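Local coordinates for protein haloalkane dehalogenase (Mycobacterium rhodesiae, PDB 4MJ3) that probably catalyses the hydrolytic cleavage of carbon-halogen bonds in haloalkanes, giving an alcohol and a halide ion, as other haloalkane dehalogenases do, at residues M1-T6 against R86-T91; L34-L39 against D80-G85. All blocks are in the same frame, centred on the assembly; numbering follows the deposited sequence.

In the fold
Interaction 1 lies towards the surface, its centre about 19 Å from the centre of the chain; interaction 2 is wholly buried, its centre about 12 Å from that point. Their centres are about 9 Å apart, and they meet along Ser87 and Asp88, which hydrogen-bond to strand 33-41. Interaction 1 pins the N-terminal residues through backbone pairing and a charged pair; interaction 2 joins the large mixed sheet to the loop after strand 75-79 through one backbone bond, a histidine-carboxylate bond and apolar packing. The two also abut directly, Pro90 CD lying 3.4 Å from Val82 CG1. One continuous run of chain, 80-91, which includes the short strand 89-90, thus serves both contacts.

Interaction 1. Residues M1-T6 against R86-T91; sequences MDVLRT and RSDKPT
Arg5 approaches Asp88 side-on and grips both carboxylate oxygens: NE reaches OD1 at 2.8 Å and NH2 reaches OD2 at 3.1 Å. Each oxygen uses its syn lone pair, and the guanidinium and carboxylate planes are only 19° apart, the geometry of a bidentate salt bridge. The arginine leaves with CG anti to the backbone N (chi1 180°) and bends at chi3, turning NE and NH2 together towards the acid. Asp88 OD2 also accepts a bond from Arg35 N. The Val3 side chain crosses that of Asp88 at about a right angle, CG1 3.6 Å from Asp88 CB. On the face of Val3 and Pro90, Met1 SE lies beside the Pro90 ring.

Leu4 and Lys89 point to the other face. The Lys89 chain crosses Thr6 at a slant, and its bend at chi4 brings NZ to 2.9 Å from Thr6 OG1; NZ also binds the carbonyls of Ser87 and Gly85, while Thr6 OG1 is bonded to Pro199 O. Leu4 CG meets Thr91 CG2 at 3.6 Å. Leu4 N donates to Lys89 O (2.9 Å), Lys89 N to Leu4 O (2.8 Å) and, past the non-hydrogen-bonded pair Val3-Pro90, Thr91 N to Asp2 O (3.0 Å), defining a short two-stranded antiparallel sheet.

Interaction 2. Residues L34-L39 against D80-G85; sequences LRMHYL and DLVGFG
The loop that follows strand 75-79 of the alpha/beta-hydrolase sheet is tied here to strand 33-41, with His37 and Asp80 making the polar link. Two bonds join this pair: Asp80 N donates to His37 O at 2.9 Å, nearly straight at 170°, and His37 ND1 donates to Asp80 OD2 at 2.7 Å, less straight. With CG anti to the backbone N (chi1 168°), the imidazole presents its ND1 edge to the acid, OD2 lying near the ring plane but somewhat tilted from it. The ring and carboxylate planes stand 45° apart, and ND1 meets OD2 from above the carboxylate plane. OD2 also accepts from Arg86 N, while OD1 is bonded to Ser59 OG, so both oxygens of this buried acid have partners.

Beyond the polar pair the contact is apolar. Val82 crosses Met36 and Leu34 at about right angles, its CG2 3.8 Å from Met36 SE and its CG1 4.0 Å from Leu34 CD1. Met36, a selenomethionine, bends at chi3, bringing its CE to 3.4 Å from Asp80 O. Trp104 of helix 98-112 touches both Leu34 and Val82. Val82 holds the second position, and Gly83 the third, of a type II beta turn packed against strand 33-41 of the alpha/beta-hydrolase sheet.

Interaction 1. Residues M1-T6 against R86-T91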
loop_
_atom_site.group_PDB
_atom_site.type_symbol
_atom_site.label_atom_id
_atom_site.label_comp_id
_atom_site.label_asym_id
_atom_site.label_seq_id
_atom_site.Cartn_x
_atom_site.Cartn_y
_atom_site.Cartn_z
HETATM N N MSE A 1 -14.391 -18.249 -8.184
HETATM C CA MSE A 1 -13.014 -17.965 -8.664
HETATM C C MSE A 1 -12.101 -19.023 -8.092
HETATM O O MSE A 1 -12.349 -19.604 -7.031
HETATM C CB MSE A 1 -12.523 -16.539 -8.326
HETATM C CG MSE A 1 -12.161 -16.291 -6.873
HETATM SE SE MSE A 1 -11.661 -14.407 -6.455
HETATM C CE MSE A 1 -13.209 -13.469 -7.252
ATOM N N ASP A 2 -11.024 -19.280 -8.813
ATOM C CA ASP A 2 -10.009 -20.227 -8.380
ATOM C C ASP A 2 -8.905 -19.470 -7.664
ATOM O O ASP A 2 -8.614 -18.328 -8.018
ATOM C CB ASP A 2 -9.511 -20.990 -9.603
ATOM C CG ASP A 2 -10.624 -21.870 -10.215
ATOM O OD1 ASP A 2 -11.722 -21.997 -9.640
ATOM O OD2 ASP A 2 -10.383 -22.465 -11.256
ATOM N N VAL A 3 -8.364 -20.073 -6.602
ATOM C CA VAL A 3 -7.493 -19.356 -5.654
ATOM C C VAL A 3 -6.371 -20.259 -5.184
ATOM O O VAL A 3 -6.615 -21.404 -4.793
ATOM C CB VAL A 3 -8.297 -18.910 -4.417
ATOM C CG1 VAL A 3 -7.414 -18.179 -3.412
ATOM C CG2 VAL A 3 -9.480 -18.038 -4.830
ATOM N N LEU A 4 -5.160 -19.730 -5.205
ATOM C CA LEU A 4 -3.991 -20.395 -4.667
ATOM C C LEU A 4 -3.577 -19.792 -3.329
ATOM O O LEU A 4 -3.803 -18.607 -3.063
ATOM C CB LEU A 4 -2.810 -20.281 -5.659
ATOM C CG LEU A 4 -3.007 -21.074 -6.956
ATOM C CD1 LEU A 4 -1.857 -20.788 -7.923
ATOM C CD2 LEU A 4 -3.119 -22.554 -6.679
ATOM N N ARG A 5 -2.916 -20.605 -2.523
ATOM C CA ARG A 5 -2.312 -20.159 -1.260
ATOM C C ARG A 5 -0.829 -20.533 -1.261
ATOM O O ARG A 5 -0.467 -21.684 -1.503
ATOM C CB ARG A 5 -2.986 -20.822 -0.069
ATOM C CG ARG A 5 -2.414 -20.410 1.286
ATOM C CD ARG A 5 -3.278 -20.890 2.439
ATOM N NE ARG A 5 -4.594 -20.250 2.425
ATOM C CZ ARG A 5 -5.604 -20.556 3.243
ATOM N NH1 ARG A 5 -5.459 -21.470 4.210
ATOM N NH2 ARG A 5 -6.746 -19.895 3.131
ATOM N N THR A 6 0.024 -19.550 -0.989
ATOM C CA THR A 6 1.472 -19.754 -1.030
ATOM C C THR A 6 1.848 -20.653 0.134
ATOM O O THR A 6 1.407 -20.399 1.253
ATOM C CB THR A 6 2.241 -18.410 -0.915
ATOM O OG1 THR A 6 1.819 -17.537 -1.972
ATOM C CG2 THR A 6 3.721 -18.639 -1.035
ATOM N N ARG A 86 1.369 -12.981 2.193
ATOM C CA ARG A 86 0.817 -14.203 2.726
ATOM C C ARG A 86 -0.717 -14.289 2.573
ATOM O O ARG A 86 -1.336 -15.203 3.109
ATOM C CB ARG A 86 1.254 -14.352 4.178
ATOM C CG ARG A 86 2.760 -14.353 4.342
ATOM C CD ARG A 86 3.191 -14.602 5.784
ATOM N NE ARG A 86 3.051 -16.015 6.116
ATOM C CZ ARG A 86 3.697 -16.655 7.080
ATOM N NH1 ARG A 86 4.536 -16.012 7.878
ATOM N NH2 ARG A 86 3.479 -17.958 7.250
ATOM N N SER A 87 -1.310 -13.371 1.807
ATOM C CA SER A 87 -2.728 -13.445 1.488
ATOM C C SER A 87 -2.989 -14.424 0.341
ATOM O O SER A 87 -2.082 -14.770 -0.426
ATOM C CB SER A 87 -3.304 -12.070 1.164
ATOM O OG SER A 87 -3.301 -11.207 2.313
ATOM N N ASP A 88 -4.216 -14.914 0.272
ATOM C CA ASP A 88 -4.618 -15.787 -0.828
ATOM C C ASP A 88 -4.571 -15.063 -2.175
ATOM O O ASP A 88 -4.608 -13.836 -2.244
ATOM C CB ASP A 88 -6.023 -16.346 -0.587
ATOM C CG ASP A 88 -6.049 -17.438 0.473
ATOM O OD1 ASP A 88 -4.969 -17.900 0.894
ATOM O OD2 ASP A 88 -7.172 -17.843 0.871
ATOM N N LYS A 89 -4.488 -15.856 -3.250
ATOM C CA LYS A 89 -4.112 -15.345 -4.559
ATOM C C LYS A 89 -4.995 -15.958 -5.661
ATOM O O LYS A 89 -4.715 -17.037 -6.189
ATOM C CB LYS A 89 -2.626 -15.618 -4.842
ATOM C CG LYS A 89 -1.689 -15.048 -3.778
ATOM C CD LYS A 89 -0.226 -15.272 -4.093
ATOM C CE LYS A 89 0.658 -14.546 -3.101
ATOM N NZ LYS A 89 0.460 -15.014 -1.708
ATOM N N PRO A 90 -6.085 -15.268 -5.997
ATOM C CA PRO A 90 -6.876 -15.617 -7.155
ATOM C C PRO A 90 -5.968 -15.853 -8.380
ATOM O O PRO A 90 -4.976 -15.134 -8.561
ATOM C CB PRO A 90 -7.776 -14.390 -7.334
ATOM C CG PRO A 90 -7.939 -13.877 -5.927
ATOM C CD PRO A 90 -6.623 -14.101 -5.273
ATOM N N THR A 91 -6.326 -16.828 -9.222
ATOM C CA THR A 91 -5.464 -17.259 -10.305
ATOM C C THR A 91 -5.673 -16.532 -11.623
ATOM O O THR A 91 -4.842 -16.652 -12.512
ATOM C CB THR A 91 -5.672 -18.772 -10.586
ATOM O OG1 THR A 91 -7.044 -18.988 -10.886
ATOM C CG2 THR A 91 -5.283 -19.575 -9.351
HETATM O O HOH W 1 -10.001 -17.456 -10.810
HETATM O O HOH W 2 -0.641 -17.118 0.217
HETATM O O HOH W 3 0.061 -18.132 2.578
#

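Interaction 2. Residues L34-L39 against D80-G85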
loop_
_atom_site.group_PDB
_atom_site.type_symbol
_atom_site.label_atom_id
_atom_site.label_comp_id
_atom_site.label_asym_id
_atom_site.label_seq_id
_atom_site.Cartn_x
_atom_site.Cartn_y
_atom_site.Cartn_z
ATOM N N LEU A 34 -11.766 -15.681 0.882
ATOM C CA LEU A 34 -10.323 -15.530 0.744
ATOM C C LEU A 34 -9.715 -15.206 2.092
ATOM O O LEU A 34 -10.293 -14.422 2.850
ATOM C CB LEU A 34 -9.977 -14.369 -0.193
ATOM C CG LEU A 34 -10.523 -14.393 -1.603
ATOM C CD1 LEU A 34 -10.452 -13.026 -2.295
ATOM C CD2 LEU A 34 -9.773 -15.404 -2.425
ATOM N N ARG A 35 -8.555 -15.767 2.380
ATOM C CA ARG A 35 -7.823 -15.419 3.574
ATOM C C ARG A 35 -6.846 -14.296 3.271
ATOM O O ARG A 35 -6.154 -14.334 2.247
ATOM C CB ARG A 35 -7.073 -16.634 4.127
ATOM C CG ARG A 35 -6.553 -16.446 5.535
ATOM C CD ARG A 35 -5.866 -17.690 6.087
ATOM N NE ARG A 35 -4.601 -17.938 5.417
ATOM C CZ ARG A 35 -3.660 -18.775 5.834
ATOM N NH1 ARG A 35 -3.820 -19.471 6.946
ATOM N NH2 ARG A 35 -2.526 -18.885 5.154
HETATM N N MSE A 36 -6.779 -13.317 4.181
HETATM C CA MSE A 36 -5.834 -12.201 4.064
HETATM C C MSE A 36 -4.961 -12.206 5.284
HETATM O O MSE A 36 -5.428 -12.419 6.411
HETATM C CB MSE A 36 -6.554 -10.871 3.923
HETATM C CG MSE A 36 -7.292 -10.781 2.582
HETATM SE SE MSE A 36 -8.376 -9.153 2.388
HETATM C CE MSE A 36 -6.901 -7.870 2.177
ATOM N N HIS A 37 -3.678 -11.976 5.055
ATOM C CA HIS A 37 -2.692 -11.930 6.106
ATOM C C HIS A 37 -2.504 -10.499 6.603
ATOM O O HIS A 37 -2.520 -9.553 5.813
ATOM C CB HIS A 37 -1.372 -12.450 5.580
ATOM C CG HIS A 37 -0.201 -12.195 6.486
ATOM N ND1 HIS A 37 0.788 -11.289 6.177
ATOM C CD2 HIS A 37 0.157 -12.748 7.673
ATOM C CE1 HIS A 37 1.699 -11.281 7.133
ATOM N NE2 HIS A 37 1.330 -12.144 8.067
ATOM N N TYR A 38 -2.318 -10.347 7.902
ATOM C CA TYR A 38 -1.937 -9.054 8.483
ATOM C C TYR A 38 -1.030 -9.234 9.694
ATOM O O TYR A 38 -0.946 -10.333 10.261
ATOM C CB TYR A 38 -3.181 -8.233 8.844
ATOM C CG TYR A 38 -3.965 -8.707 10.059
ATOM C CD1 TYR A 38 -4.847 -9.794 9.973
ATOM C CD2 TYR A 38 -3.832 -8.077 11.293
ATOM C CE1 TYR A 38 -5.559 -10.224 11.086
ATOM C CE2 TYR A 38 -4.543 -8.505 12.401
ATOM C CZ TYR A 38 -5.404 -9.572 12.301
ATOM O OH TYR A 38 -6.116 -9.949 13.410
ATOM N N LEU A 39 -0.354 -8.145 10.049
ATOM C CA LEU A 39 0.452 -8.029 11.260
ATOM C C LEU A 39 -0.241 -7.069 12.197
ATOM O O LEU A 39 -0.830 -6.077 11.745
ATOM C CB LEU A 39 1.809 -7.422 10.929
ATOM C CG LEU A 39 2.631 -8.076 9.834
ATOM C CD1 LEU A 39 3.938 -7.328 9.685
ATOM C CD2 LEU A 39 2.854 -9.548 10.154
ATOM N N ASP A 80 -1.704 -7.455 4.019
ATOM C CA ASP A 80 -1.326 -7.865 2.677
ATOM C C ASP A 80 -2.534 -7.878 1.726
ATOM O O ASP A 80 -3.541 -8.530 1.976
ATOM C CB ASP A 80 -0.711 -9.267 2.663
ATOM C CG ASP A 80 0.660 -9.344 3.323
ATOM O OD1 ASP A 80 1.327 -8.295 3.571
ATOM O OD2 ASP A 80 1.071 -10.493 3.624
ATOM N N LEU A 81 -2.403 -7.176 0.620
ATOM C CA LEU A 81 -3.431 -7.177 -0.426
ATOM C C LEU A 81 -3.652 -8.592 -0.954
ATOM O O LEU A 81 -2.729 -9.379 -1.029
ATOM C CB LEU A 81 -3.004 -6.267 -1.570
ATOM C CG LEU A 81 -2.876 -4.766 -1.278
ATOM C CD1 LEU A 81 -2.132 -4.054 -2.393
ATOM C CD2 LEU A 81 -4.238 -4.157 -1.075
ATOM N N VAL A 82 -4.881 -8.862 -1.380
ATOM C CA VAL A 82 -5.201 -10.105 -2.073
ATOM C C VAL A 82 -4.284 -10.158 -3.289
ATOM O O VAL A 82 -4.156 -9.187 -4.023
ATOM C CB VAL A 82 -6.692 -10.144 -2.468
ATOM C CG1 VAL A 82 -6.994 -11.326 -3.369
ATOM C CG2 VAL A 82 -7.573 -10.213 -1.214
ATOM N N GLY A 83 -3.678 -11.324 -3.521
ATOM C CA GLY A 83 -2.705 -11.479 -4.594
ATOM C C GLY A 83 -1.255 -11.344 -4.142
ATOM O O GLY A 83 -0.351 -11.599 -4.950
ATOM N N PHE A 84 -1.022 -10.971 -2.876
ATOM C CA PHE A 84 0.322 -10.566 -2.413
ATOM C C PHE A 84 0.669 -11.134 -1.051
ATOM O O PHE A 84 -0.217 -11.530 -0.292
ATOM C CB PHE A 84 0.394 -9.020 -2.399
ATOM C CG PHE A 84 0.198 -8.431 -3.761
ATOM C CD1 PHE A 84 -1.079 -8.209 -4.246
ATOM C CD2 PHE A 84 1.289 -8.215 -4.609
ATOM C CE1 PHE A 84 -1.277 -7.776 -5.544
ATOM C CE2 PHE A 84 1.087 -7.772 -5.913
ATOM C CZ PHE A 84 -0.195 -7.538 -6.360
ATOM N N GLY A 85 1.956 -11.191 -0.757
ATOM C CA GLY A 85 2.404 -11.528 0.572
ATOM C C GLY A 85 1.918 -12.899 0.982
ATOM O O GLY A 85 2.063 -13.856 0.223
#